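Local coordinates for translation initiation factor eIF2b-like protein,Translation initiation factor eIF2b-like protein (Chaetomium thermophilum, PDB 4ZEM) that forms the beta regulatory subunit of eIF2B, the complex that probably promotes exchange of GDP for GTP on eIF2 during translation initiation, at residues A[307-312]-A[375-380]; A[73-78]-A[387-391]; A[53-58]-A[163-168]; A[180-184]-A[361-366]; A[282-288]-A[348-353]. All coordinates share one frame; numbering follows the deposited sequence.

Contact 1 (A[307-312]-A[375-380]); sequences VYKFCP and IYADHY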
# COMPACT_ATOMS: atom_id res chain seq x y z
N VAL A 307 -2.17 -1.87 -5.26
CA VAL A 307 -1.50 -0.85 -6.07
C VAL A 307 -0.92 0.29 -5.21
O VAL A 307 0.10 0.88 -5.56
CB VAL A 307 -2.47 -0.28 -7.13
CG1 VAL A 307 -1.86 0.88 -7.90
CG2 VAL A 307 -2.89 -1.39 -8.09
N TYR A 308 -1.55 0.58 -4.08
CA TYR A 308 -1.04 1.61 -3.19
C TYR A 308 0.35 1.25 -2.64
O TYR A 308 1.07 2.11 -2.15
CB TYR A 308 -2.02 1.90 -2.04
CG TYR A 308 -2.13 0.85 -0.96
CD1 TYR A 308 -1.43 0.99 0.23
CD2 TYR A 308 -2.94 -0.27 -1.12
CE1 TYR A 308 -1.53 0.04 1.23
CE2 TYR A 308 -3.04 -1.23 -0.13
CZ TYR A 308 -2.33 -1.07 1.05
OH TYR A 308 -2.43 -2.02 2.04
N LYS A 309 0.71 -0.03 -2.69
CA LYS A 309 2.05 -0.43 -2.27
C LYS A 309 3.07 -0.39 -3.42
O LYS A 309 4.25 -0.70 -3.23
CB LYS A 309 1.99 -1.81 -1.62
CG LYS A 309 1.02 -1.80 -0.44
CD LYS A 309 1.51 -2.53 0.79
CE LYS A 309 1.07 -3.97 0.82
NZ LYS A 309 1.41 -4.58 2.14
N PHE A 310 2.63 0.02 -4.61
CA PHE A 310 3.54 0.20 -5.75
C PHE A 310 4.41 1.45 -5.59
O PHE A 310 3.91 2.57 -5.71
CB PHE A 310 2.75 0.31 -7.06
CG PHE A 310 2.34 -1.01 -7.64
CD1 PHE A 310 1.86 -2.04 -6.84
CD2 PHE A 310 2.43 -1.24 -9.01
CE1 PHE A 310 1.47 -3.25 -7.38
CE2 PHE A 310 2.05 -2.45 -9.56
CZ PHE A 310 1.57 -3.46 -8.74
N CYS A 311 5.71 1.27 -5.36
CA CYS A 311 6.61 2.41 -5.25
C CYS A 311 7.12 2.78 -6.64
O CYS A 311 7.65 1.92 -7.35
CB CYS A 311 7.79 2.09 -4.33
SG CYS A 311 7.36 1.79 -2.61
N PRO A 312 7.04 4.06 -7.01
CA PRO A 312 7.36 4.56 -8.35
C PRO A 312 8.85 4.81 -8.57
O PRO A 312 9.23 5.69 -9.33
CB PRO A 312 6.59 5.88 -8.44
CG PRO A 312 6.00 6.13 -7.06
CD PRO A 312 6.64 5.16 -6.11
N ILE A 375 0.32 0.30 -15.13
CA ILE A 375 -0.26 0.57 -13.82
C ILE A 375 0.42 1.77 -13.16
O ILE A 375 -0.26 2.64 -12.59
CB ILE A 375 -0.16 -0.67 -12.90
CG1 ILE A 375 -0.97 -1.82 -13.51
CG2 ILE A 375 -0.62 -0.35 -11.49
CD1 ILE A 375 -0.82 -3.15 -12.79
N TYR A 376 1.74 1.85 -13.25
CA TYR A 376 2.45 2.99 -12.67
C TYR A 376 2.02 4.30 -13.32
O TYR A 376 1.76 5.29 -12.63
CB TYR A 376 3.97 2.82 -12.79
CG TYR A 376 4.56 2.05 -11.64
CD1 TYR A 376 4.97 0.73 -11.79
CD2 TYR A 376 4.71 2.65 -10.39
CE1 TYR A 376 5.51 0.02 -10.72
CE2 TYR A 376 5.24 1.96 -9.32
CZ TYR A 376 5.64 0.65 -9.49
OH TYR A 376 6.18 -0.02 -8.41
N ALA A 377 1.92 4.30 -14.64
CA ALA A 377 1.52 5.49 -15.38
C ALA A 377 0.09 5.93 -15.03
O ALA A 377 -0.20 7.12 -14.96
CB ALA A 377 1.64 5.25 -16.87
N ASP A 378 -0.79 4.96 -14.80
CA ASP A 378 -2.18 5.23 -14.44
C ASP A 378 -2.35 5.92 -13.07
O ASP A 378 -3.30 6.67 -12.88
CB ASP A 378 -2.99 3.93 -14.45
CG ASP A 378 -3.35 3.47 -15.85
OD1 ASP A 378 -3.27 4.29 -16.80
OD2 ASP A 378 -3.72 2.29 -16.01
N HIS A 379 -1.47 5.63 -12.12
CA HIS A 379 -1.64 6.14 -10.77
C HIS A 379 -0.67 7.25 -10.35
O HIS A 379 -0.91 7.94 -9.36
CB HIS A 379 -1.56 4.97 -9.78
CG HIS A 379 -2.63 3.95 -9.97
ND1 HIS A 379 -2.58 2.99 -10.96
CD2 HIS A 379 -3.81 3.77 -9.33
CE1 HIS A 379 -3.67 2.25 -10.91
NE2 HIS A 379 -4.44 2.70 -9.93
N TYR A 380 0.42 7.43 -11.09
CA TYR A 380 1.40 8.45 -10.74
C TYR A 380 1.69 9.45 -11.87
O TYR A 380 1.63 9.12 -13.05
CB TYR A 380 2.71 7.78 -10.30
CG TYR A 380 2.61 6.98 -9.03
CD1 TYR A 380 2.50 7.60 -7.79
CD2 TYR A 380 2.59 5.59 -9.06
CE1 TYR A 380 2.40 6.86 -6.62
CE2 TYR A 380 2.49 4.83 -7.90
CZ TYR A 380 2.40 5.48 -6.68
OH TYR A 380 2.30 4.73 -5.53
O HOH W 1 -0.51 3.60 -5.88
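Val307 and Ile375 lie 8.0 Å apart between their CA atoms, and Pro312 and Tyr376 6.7 Å, where a 3-10 segment and the loop behind it pass the end of helix 372-379. The loop follows strand 301-304 of the central sheet in the Rossmann-like domain. Two tyrosines near the helix end reach backbone carbonyls of the loop. Tyr380 OH donates to Phe310 O at 2.7 Å, close to the line of the C=O bond (164°). One water donates to both Tyr380 OH and Val307 O. Tyr376 OH donates to Cys311 O, but this bond is weak. Pro312 CG stands over the middle of the Tyr380 ring, a CH-pi contact. A phenylalanine at Tyr380 would keep this ring but would probably leave Phe310 O and the bridging water without their hydroxyl partner. Phe310 CD2 lies over one face of the Tyr376 ring, toward its rim, and the two ring planes are inclined at 44°. Ile375 CG2 is anti to the backbone N, which directs it at the loop. Phe310 CE2 lies 3.9 Å from Ile375 CG2, which also meets Val307 CG1. Asn91 of helix 88-104 borders the contact beside Pro312 and Tyr380. The His379 ring is fixed by a hydrogen bond in its plane, ND1 to Ile375 O at 2.9 Å, and Val307 CG1 sits 3.6 Å above the centroid of that ring.

Contact 2 (A[73-78]-A[387-391]); sequences QTAGAR and FSLQV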
# COMPACT_ATOMS: atom_id res chain seq x y z
N GLN A 73 3.37 17.96 0.33
CA GLN A 73 4.69 17.37 0.21
C GLN A 73 5.50 17.56 1.49
O GLN A 73 6.20 16.65 1.94
CB GLN A 73 5.44 17.96 -0.98
CG GLN A 73 6.94 17.89 -0.82
CD GLN A 73 7.67 18.09 -2.13
OE1 GLN A 73 7.06 18.26 -3.18
NE2 GLN A 73 9.00 18.05 -2.06
N THR A 74 5.40 18.75 2.09
CA THR A 74 6.10 19.03 3.34
C THR A 74 5.61 18.16 4.49
O THR A 74 6.41 17.62 5.26
CB THR A 74 5.96 20.50 3.74
OG1 THR A 74 6.36 21.34 2.64
CG2 THR A 74 6.83 20.80 4.94
N ALA A 75 4.29 18.03 4.62
CA ALA A 75 3.72 17.18 5.67
C ALA A 75 4.08 15.72 5.41
O ALA A 75 4.40 14.98 6.35
CB ALA A 75 2.22 17.36 5.74
N GLY A 76 4.02 15.32 4.15
CA GLY A 76 4.35 13.96 3.76
C GLY A 76 5.79 13.63 4.06
O GLY A 76 6.11 12.51 4.48
N ALA A 77 6.67 14.60 3.84
CA ALA A 77 8.10 14.43 4.08
C ALA A 77 8.39 14.17 5.55
O ALA A 77 9.24 13.35 5.89
CB ALA A 77 8.85 15.66 3.59
N ARG A 78 7.69 14.90 6.42
CA ARG A 78 7.84 14.78 7.86
C ARG A 78 7.41 13.40 8.36
O ARG A 78 8.08 12.78 9.18
CB ARG A 78 7.00 15.86 8.55
CG ARG A 78 7.53 17.26 8.36
CD ARG A 78 6.71 18.29 9.11
NE ARG A 78 6.63 18.07 10.54
CZ ARG A 78 5.82 18.76 11.35
NH1 ARG A 78 5.80 18.50 12.65
NH2 ARG A 78 5.04 19.71 10.85
N PHE A 387 12.07 11.67 -7.00
CA PHE A 387 12.75 12.43 -5.96
C PHE A 387 12.30 11.88 -4.62
O PHE A 387 11.16 11.44 -4.48
CB PHE A 387 12.45 13.93 -6.07
CG PHE A 387 11.02 14.29 -5.79
CD1 PHE A 387 10.08 14.26 -6.81
CD2 PHE A 387 10.61 14.65 -4.52
CE1 PHE A 387 8.75 14.57 -6.57
CE2 PHE A 387 9.28 14.96 -4.26
CZ PHE A 387 8.35 14.93 -5.30
N SER A 388 13.17 11.94 -3.63
CA SER A 388 12.76 11.48 -2.32
C SER A 388 12.23 12.65 -1.53
O SER A 388 12.76 13.75 -1.60
CB SER A 388 13.91 10.81 -1.56
OG SER A 388 14.92 11.74 -1.27
N LEU A 389 11.14 12.39 -0.81
CA LEU A 389 10.51 13.42 -0.00
C LEU A 389 11.53 13.81 1.03
O LEU A 389 12.19 12.94 1.57
CB LEU A 389 9.24 12.88 0.66
CG LEU A 389 8.18 12.43 -0.33
CD1 LEU A 389 7.05 11.69 0.37
CD2 LEU A 389 7.66 13.63 -1.11
N GLN A 390 11.74 15.10 1.25
CA GLN A 390 12.63 15.51 2.32
C GLN A 390 12.33 16.91 2.87
O GLN A 390 12.08 17.84 2.11
CB GLN A 390 14.09 15.41 1.86
CG GLN A 390 14.94 14.66 2.87
CD GLN A 390 16.30 14.31 2.34
OE1 GLN A 390 16.61 14.55 1.17
NE2 GLN A 390 17.15 13.75 3.19
N VAL A 391 12.36 17.05 4.19
CA VAL A 391 12.07 18.33 4.82
C VAL A 391 13.33 19.19 4.87
O VAL A 391 14.44 18.67 4.91
CB VAL A 391 11.54 18.17 6.26
CG1 VAL A 391 11.17 19.53 6.84
CG2 VAL A 391 10.36 17.23 6.30
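Ala77 and Leu389 bring helix 65-82 of the helical N-terminal region against the C-terminal tail, with CA atoms 4.8 Å apart. The tail has no regular secondary structure here and lies along the outside of the helix.

Most of the contact is apolar. Ala77 CB meets Val391 CG2 at 3.5 Å. Val391 CG2 also rests on Arg78 CG, at 3.5 Å. Leu389 CB packs on Ala77 CA at 3.9 Å. Leu389 also touches Val93 and Arg94 of helix 88-104, so it fits between two helices.

The second kind of contact joins an amide to a ring. The Gln73 side chain is extended, with CG anti to the backbone N (chi1 155°), and this carries its amide out to Phe387. Gln73 NE2 comes within 3.8 Å of Phe387 CE2, and the amide and ring planes are 23° apart. Arg94 makes a cation-pi contact with the same phenylalanine.

Charges are met outside the two segments. The Arg78 guanidinium turns to Glu25 and Glu29, so only its aliphatic stem serves the tail. The tail is therefore held on this helix mainly by apolar contact, with one amide set against a ring, and without a hydrogen bond between the two segments.

Contact 3 (A[53-58]-A[163-168]); sequences LRQVVA and VMDGIE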
# COMPACT_ATOMS: atom_id res chain seq x y z
N LEU A 53 -3.27 13.68 5.46
CA LEU A 53 -3.12 14.52 4.27
C LEU A 53 -4.43 15.21 3.92
O LEU A 53 -4.45 16.35 3.46
CB LEU A 53 -2.61 13.70 3.09
CG LEU A 53 -1.15 13.24 3.21
CD1 LEU A 53 -0.67 12.62 1.91
CD2 LEU A 53 -0.25 14.39 3.64
N ARG A 54 -5.54 14.51 4.16
CA ARG A 54 -6.86 15.09 3.95
C ARG A 54 -7.07 16.30 4.86
O ARG A 54 -7.65 17.31 4.45
CB ARG A 54 -7.96 14.06 4.20
CG ARG A 54 -9.34 14.52 3.77
CD ARG A 54 -10.38 13.45 4.04
NE ARG A 54 -11.72 13.92 3.76
CZ ARG A 54 -12.55 14.42 4.67
NH1 ARG A 54 -12.16 14.50 5.94
NH2 ARG A 54 -13.76 14.83 4.32
N GLN A 55 -6.58 16.20 6.09
CA GLN A 55 -6.72 17.27 7.05
C GLN A 55 -5.78 18.43 6.70
O GLN A 55 -6.08 19.59 6.97
CB GLN A 55 -6.40 16.77 8.46
CG GLN A 55 -7.54 16.02 9.12
CD GLN A 55 -8.81 16.83 9.22
OE1 GLN A 55 -8.77 18.02 9.55
NE2 GLN A 55 -9.94 16.19 8.95
N VAL A 56 -4.65 18.10 6.08
CA VAL A 56 -3.73 19.12 5.58
C VAL A 56 -4.40 19.93 4.47
O VAL A 56 -4.32 21.15 4.45
CB VAL A 56 -2.43 18.48 5.05
CG1 VAL A 56 -1.59 19.49 4.30
CG2 VAL A 56 -1.64 17.87 6.20
N VAL A 57 -5.08 19.24 3.56
CA VAL A 57 -5.81 19.90 2.48
C VAL A 57 -6.89 20.80 3.08
O VAL A 57 -7.09 21.93 2.64
CB VAL A 57 -6.43 18.89 1.50
CG1 VAL A 57 -7.32 19.61 0.49
CG2 VAL A 57 -5.34 18.11 0.78
N ALA A 58 -7.58 20.28 4.09
CA ALA A 58 -8.69 20.99 4.72
C ALA A 58 -8.27 22.19 5.59
O ALA A 58 -8.86 23.25 5.49
CB ALA A 58 -9.51 20.02 5.55
N VAL A 163 -10.64 17.80 -3.89
CA VAL A 163 -9.45 17.07 -3.48
C VAL A 163 -9.71 16.21 -2.25
O VAL A 163 -9.28 15.06 -2.19
CB VAL A 163 -8.27 18.03 -3.18
CG1 VAL A 163 -7.14 17.29 -2.47
CG2 VAL A 163 -7.78 18.67 -4.46
N MET A 164 -10.43 16.77 -1.28
CA MET A 164 -10.76 16.02 -0.07
C MET A 164 -11.58 14.78 -0.39
O MET A 164 -11.35 13.70 0.17
CB MET A 164 -11.52 16.91 0.91
CG MET A 164 -10.69 18.01 1.56
SD MET A 164 -11.64 19.14 2.61
CE MET A 164 -12.31 18.02 3.83
N ASP A 165 -12.52 14.93 -1.32
CA ASP A 165 -13.31 13.81 -1.81
C ASP A 165 -12.43 12.72 -2.43
O ASP A 165 -12.62 11.53 -2.17
CB ASP A 165 -14.36 14.31 -2.81
CG ASP A 165 -15.62 14.79 -2.12
OD1 ASP A 165 -15.80 14.50 -0.92
OD2 ASP A 165 -16.45 15.47 -2.77
N GLY A 166 -11.48 13.13 -3.26
CA GLY A 166 -10.58 12.21 -3.93
C GLY A 166 -9.72 11.45 -2.94
O GLY A 166 -9.43 10.26 -3.13
N ILE A 167 -9.31 12.14 -1.87
CA ILE A 167 -8.53 11.51 -0.82
C ILE A 167 -9.36 10.46 -0.06
O ILE A 167 -8.83 9.43 0.35
CB ILE A 167 -7.98 12.55 0.17
CG1 ILE A 167 -7.03 13.51 -0.56
CG2 ILE A 167 -7.22 11.88 1.30
CD1 ILE A 167 -6.29 14.47 0.36
N GLU A 168 -10.65 10.71 0.10
CA GLU A 168 -11.52 9.73 0.73
C GLU A 168 -11.58 8.46 -0.11
O GLU A 168 -11.61 7.35 0.42
CB GLU A 168 -12.93 10.28 0.92
CG GLU A 168 -13.26 10.70 2.33
CD GLU A 168 -14.60 11.41 2.44
OE1 GLU A 168 -14.83 12.38 1.68
OE2 GLU A 168 -15.42 11.01 3.28
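Val57 of helix 43-59 and Val163 and Ile167 of helix 154-182 form the tight side of a helix pair. The two segments run antiparallel at 175°, with their axes 9.5 Å apart, in the helical N-terminal region. Both methyls of Val57 touch Val163 CG1, Val57 CG1 at 3.8 Å. Val57 CG2 also meets Ile167 CD1 at 3.8 Å, and Val57 CG1 also meets Met164 CG. Ile167 CG2 lies against Arg54 CB at 3.7 Å. On this inner side Val96 and Leu99 of helix 88-104 touch Ile167, and Leu68 of helix 65-82 touches Val57.

The other side is more exposed and polar. Arg54 leaves its helix with CG anti to the backbone N (chi1 -170°) and stays extended as far as NE, which carries it across to the second helix. Met164 crosses it at about a right angle. The methionine bends at its last torsion, which sets Met164 CE over one face of the guanidinium, 3.5 Å from Arg54 NH2. Met164 SD rests on Ala58 CB at 3.7 Å. Glu168 OE1 makes a long salt bridge with Arg54 NH2, at 3.8 Å. The guanidinium and carboxylate planes are 53° apart.

Arg20 brings a like charge close to Arg54 NH1, which Glu168 probably offsets in part. Close apolar packing thus joins the helices, Arg54 and Met164 bury the most surface, and only the charge pair is loose.

Contact 4 (A[180-184]-A[361-366]); sequences QIASF and LTNLGP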
# COMPACT_ATOMS: atom_id res chain seq x y z
N GLN A 180 -10.43 -7.00 -2.50
CA GLN A 180 -10.36 -7.01 -3.95
C GLN A 180 -9.34 -8.03 -4.42
O GLN A 180 -9.58 -8.76 -5.38
CB GLN A 180 -10.05 -5.62 -4.48
CG GLN A 180 -11.26 -4.71 -4.45
CD GLN A 180 -10.92 -3.27 -4.72
OE1 GLN A 180 -9.76 -2.88 -4.65
NE2 GLN A 180 -11.93 -2.47 -5.02
N ILE A 181 -8.20 -8.09 -3.73
CA ILE A 181 -7.18 -9.08 -4.05
C ILE A 181 -7.74 -10.50 -3.83
O ILE A 181 -7.55 -11.39 -4.66
CB ILE A 181 -5.91 -8.87 -3.20
CG1 ILE A 181 -5.23 -7.55 -3.61
CG2 ILE A 181 -4.96 -10.05 -3.35
CD1 ILE A 181 -4.05 -7.16 -2.74
N ALA A 182 -8.47 -10.67 -2.73
CA ALA A 182 -9.06 -11.96 -2.38
C ALA A 182 -10.15 -12.41 -3.37
O ALA A 182 -10.45 -13.59 -3.44
CB ALA A 182 -9.63 -11.93 -0.97
N SER A 183 -10.76 -11.48 -4.09
CA SER A 183 -11.81 -11.84 -5.06
C SER A 183 -11.24 -12.64 -6.24
O SER A 183 -11.98 -13.23 -7.01
CB SER A 183 -12.56 -10.61 -5.58
OG SER A 183 -11.71 -9.71 -6.27
N PHE A 184 -9.92 -12.63 -6.39
CA PHE A 184 -9.29 -13.40 -7.46
C PHE A 184 -8.75 -14.74 -6.97
O PHE A 184 -8.10 -15.46 -7.73
CB PHE A 184 -8.18 -12.59 -8.12
CG PHE A 184 -8.69 -11.36 -8.81
CD1 PHE A 184 -8.64 -10.12 -8.18
CD2 PHE A 184 -9.25 -11.45 -10.08
CE1 PHE A 184 -9.14 -8.98 -8.81
CE2 PHE A 184 -9.74 -10.31 -10.72
CZ PHE A 184 -9.68 -9.08 -10.08
N LEU A 361 -0.28 -10.16 -7.90
CA LEU A 361 -1.72 -10.22 -7.76
C LEU A 361 -2.20 -8.98 -7.02
O LEU A 361 -1.92 -8.78 -5.84
CB LEU A 361 -2.13 -11.51 -7.03
CG LEU A 361 -3.63 -11.74 -6.87
CD1 LEU A 361 -4.34 -11.51 -8.17
CD2 LEU A 361 -3.88 -13.16 -6.42
N THR A 362 -2.94 -8.14 -7.75
CA THR A 362 -3.33 -6.83 -7.26
C THR A 362 -4.85 -6.70 -7.15
O THR A 362 -5.59 -7.57 -7.59
CB THR A 362 -2.80 -5.71 -8.18
OG1 THR A 362 -3.59 -5.67 -9.39
CG2 THR A 362 -1.35 -5.95 -8.55
N ASN A 363 -5.31 -5.58 -6.59
CA ASN A 363 -6.74 -5.29 -6.53
C ASN A 363 -7.37 -5.23 -7.91
O ASN A 363 -8.58 -5.38 -8.06
CB ASN A 363 -6.98 -3.98 -5.78
CG ASN A 363 -5.95 -2.93 -6.10
OD1 ASN A 363 -4.75 -3.13 -5.87
ND2 ASN A 363 -6.39 -1.82 -6.68
N LEU A 364 -6.54 -4.93 -8.91
CA LEU A 364 -6.94 -4.94 -10.32
C LEU A 364 -6.91 -6.34 -10.95
O LEU A 364 -7.41 -6.55 -12.05
CB LEU A 364 -6.05 -3.99 -11.12
CG LEU A 364 -6.02 -2.56 -10.56
CD1 LEU A 364 -5.10 -1.67 -11.39
CD2 LEU A 364 -7.43 -2.00 -10.51
N GLY A 365 -6.26 -7.28 -10.28
CA GLY A 365 -6.16 -8.64 -10.77
C GLY A 365 -4.71 -9.07 -10.90
O GLY A 365 -3.80 -8.29 -10.63
N PRO A 366 -4.49 -10.32 -11.34
CA PRO A 366 -3.12 -10.82 -11.52
C PRO A 366 -2.42 -10.11 -12.68
O PRO A 366 -3.06 -9.83 -13.70
CB PRO A 366 -3.33 -12.31 -11.80
CG PRO A 366 -4.69 -12.36 -12.42
CD PRO A 366 -5.49 -11.35 -11.66
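Phe184, Asn363 and Ile181 carry this contact, which sets the end of helix 154-182 and the residues after it against a beta hairpin. The hairpin joins strands 359-362 and 365-367 through a type I turn from Thr362 to Gly365.

Phe184 buries the most surface and sits at the N-cap position of helix 185-188. Its ring lies on the backbone of the turn, with Gly365 CA 3.7 Å from the Phe184 ring centroid and over one face, a CH-pi contact. Pro366 CD covers the same ring, 4.1 Å from Phe184 CD2. Asn363 O comes to the ring edge, 3.7 Å from Phe184 CE1. Phe184 CB touches Leu361 CD1. The backbone angles of Gly365 leave no room for a side chain beside the carbonyl oxygen before it. The hairpin is held by Thr362: Thr362 OG1 donates to Gly365 O at 2.9 Å, in the carbonyl plane and on a lone pair, and Thr362 N uses the same acceptor.

Asn363 meets Gln180 by its aliphatic part, with Gln180 OE1 3.2 Å from Asn363 CB. The amide planes are only 12° apart, but the touch is oxygen to CB, not amide to amide. Asn363 CG lies between the backbone N and the carbonyl carbon (chi1 38°), and OD1 accepts from Val307 N.

Ile181 CG1 packs on the Thr362-Asn363 peptide, 3.6 Å from Asn363 N, and its CG2 faces Leu361 CG.

Phe207 of helix 202-214 touches both Ile181 and Leu361. Leu304 of strand 301-304 does the same, and strand 359-362 pairs with that strand in the central sheet.

Contact 5 (A[282-288]-A[348-353]); sequences LVDSGAC and TTDYIP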
# COMPACT_ATOMS: atom_id res chain seq x y z
N LEU A 282 9.69 -5.90 -1.99
CA LEU A 282 10.17 -5.80 -0.63
C LEU A 282 9.35 -6.79 0.16
O LEU A 282 8.12 -6.78 0.09
CB LEU A 282 10.03 -4.38 -0.07
CG LEU A 282 10.90 -4.07 1.15
CD1 LEU A 282 12.37 -4.16 0.80
CD2 LEU A 282 10.56 -2.69 1.71
N VAL A 283 10.02 -7.70 0.85
CA VAL A 283 9.34 -8.81 1.50
C VAL A 283 9.95 -9.14 2.85
O VAL A 283 10.98 -8.59 3.21
CB VAL A 283 9.37 -10.08 0.62
CG1 VAL A 283 8.50 -9.91 -0.62
CG2 VAL A 283 10.82 -10.42 0.25
N ASP A 284 9.31 -10.05 3.58
CA ASP A 284 9.84 -10.54 4.85
C ASP A 284 11.19 -11.20 4.62
O ASP A 284 11.46 -11.72 3.54
CB ASP A 284 8.86 -11.53 5.49
CG ASP A 284 7.73 -10.84 6.23
OD1 ASP A 284 7.96 -9.74 6.78
OD2 ASP A 284 6.61 -11.40 6.26
N SER A 285 12.05 -11.17 5.63
CA SER A 285 13.36 -11.81 5.51
C SER A 285 13.21 -13.33 5.33
O SER A 285 12.37 -13.97 5.98
CB SER A 285 14.24 -11.50 6.73
OG SER A 285 13.49 -11.56 7.93
N GLY A 286 14.02 -13.88 4.44
CA GLY A 286 14.00 -15.30 4.14
C GLY A 286 13.07 -15.67 3.00
O GLY A 286 13.11 -16.80 2.50
N ALA A 287 12.24 -14.73 2.57
CA ALA A 287 11.32 -14.97 1.47
C ALA A 287 12.04 -15.20 0.15
O ALA A 287 11.62 -16.01 -0.67
CB ALA A 287 10.34 -13.81 1.34
N CYS A 288 13.15 -14.49 -0.05
CA CYS A 288 13.92 -14.62 -1.28
C CYS A 288 14.46 -16.04 -1.47
O CYS A 288 14.50 -16.55 -2.59
CB CYS A 288 15.07 -13.61 -1.28
SG CYS A 288 15.98 -13.55 -2.84
N THR A 348 13.16 -6.86 9.69
CA THR A 348 14.12 -7.42 8.75
C THR A 348 13.37 -7.74 7.46
O THR A 348 12.37 -8.45 7.47
CB THR A 348 14.81 -8.70 9.26
OG1 THR A 348 15.13 -8.57 10.65
CG2 THR A 348 16.10 -8.96 8.48
N THR A 349 13.89 -7.21 6.37
CA THR A 349 13.28 -7.38 5.06
C THR A 349 14.29 -7.92 4.06
O THR A 349 15.50 -7.74 4.19
CB THR A 349 12.72 -6.05 4.53
OG1 THR A 349 13.80 -5.13 4.32
CG2 THR A 349 11.73 -5.45 5.52
N ASP A 350 13.76 -8.57 3.03
CA ASP A 350 14.58 -9.06 1.94
C ASP A 350 14.04 -8.49 0.65
O ASP A 350 12.93 -7.95 0.59
CB ASP A 350 14.58 -10.58 1.87
CG ASP A 350 15.57 -11.21 2.82
OD1 ASP A 350 16.25 -10.47 3.57
OD2 ASP A 350 15.67 -12.45 2.80
N TYR A 351 14.85 -8.58 -0.39
CA TYR A 351 14.47 -8.09 -1.70
C TYR A 351 14.38 -9.27 -2.65
O TYR A 351 15.24 -10.15 -2.66
CB TYR A 351 15.48 -7.05 -2.19
CG TYR A 351 15.37 -6.72 -3.66
CD1 TYR A 351 14.45 -5.78 -4.10
CD2 TYR A 351 16.21 -7.32 -4.59
CE1 TYR A 351 14.35 -5.46 -5.45
CE2 TYR A 351 16.12 -7.00 -5.93
CZ TYR A 351 15.18 -6.07 -6.36
OH TYR A 351 15.08 -5.75 -7.69
N ILE A 352 13.30 -9.33 -3.43
CA ILE A 352 13.18 -10.37 -4.43
C ILE A 352 13.26 -9.72 -5.80
O ILE A 352 12.45 -8.85 -6.12
CB ILE A 352 11.85 -11.13 -4.28
CG1 ILE A 352 11.81 -11.86 -2.94
CG2 ILE A 352 11.66 -12.10 -5.44
CD1 ILE A 352 10.60 -12.74 -2.77
N PRO A 353 14.24 -10.13 -6.62
CA PRO A 353 14.38 -9.59 -7.97
C PRO A 353 13.23 -10.10 -8.86
O PRO A 353 12.63 -11.13 -8.54
CB PRO A 353 15.74 -10.12 -8.43
CG PRO A 353 15.97 -11.33 -7.62
CD PRO A 353 15.29 -11.12 -6.30
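Asp350 and Val283 form an antiparallel hydrogen-bonded pair between strands 281-284 and 349-352. Val283 N donates to Asp350 O at 2.9 Å, and Asp350 N to Val283 O at 2.8 Å.

The Asp350 side chain crosses to the turn that follows the first strand. Asp350 CB lies 3.7 Å from Asp284 O. Asp350 CG is anti to the carbonyl carbon (chi1 -82°) and stands 3.5 Å from Ser285 CA. Asp350 OD1 lies near Ser285 CA and CB. Asp350 OD2 accepts from Gly286 N at 2.7 Å. The N-H...O angle is a straight 168°, but the donor comes from above the carboxylate plane, 62° out of it.

Gly286 is the N-cap of helix 287-296 and belongs to a type II turn from Asp284 to Ala287. Strand 281-284 is the middle of a small three-stranded antiparallel sheet and leads through this turn into the helix; 349-352 is an outer strand. The negative charge there would probably be favoured by the helix dipole. An alanine at Asp350 would probably leave Gly286 N without its acceptor and the turn freer to shift.

Ser285 N and OG both bond weakly to Thr348 O, in a poorly ordered residue, and OG also bonds to Asn225. Leu282 and Tyr351 share the other face of the sheet and touch Val319 of helix 317-321. On the face of Asp350, Val283 CG2 meets Ile352 CG1 at 3.6 Å.

From the N terminus, contact 3 opens first and ties helix 43-59 to helix 154-182. Contact 2 opens inside that loop, at helix 65-82, and crosses contact 3 because it closes only at the C-terminal tail. Helix 154-182 then starts contact 4, which closes on the hairpin 359-367. Contact 5 is nested within contact 4. Contact 1 opens at 307-312 and closes at 375-380, crossing both 4 and 5. Contacts 1, 4 and 5 all lie inside the loop closed by contact 2. Contacts 1 and 4 touch at Val307 and Asn363, and contacts 2 and 3 at Val56 and Ala75. Contact 4 ties the end of helix 154-182 to the central sheet; contact 2 returns the tail to helix 65-82.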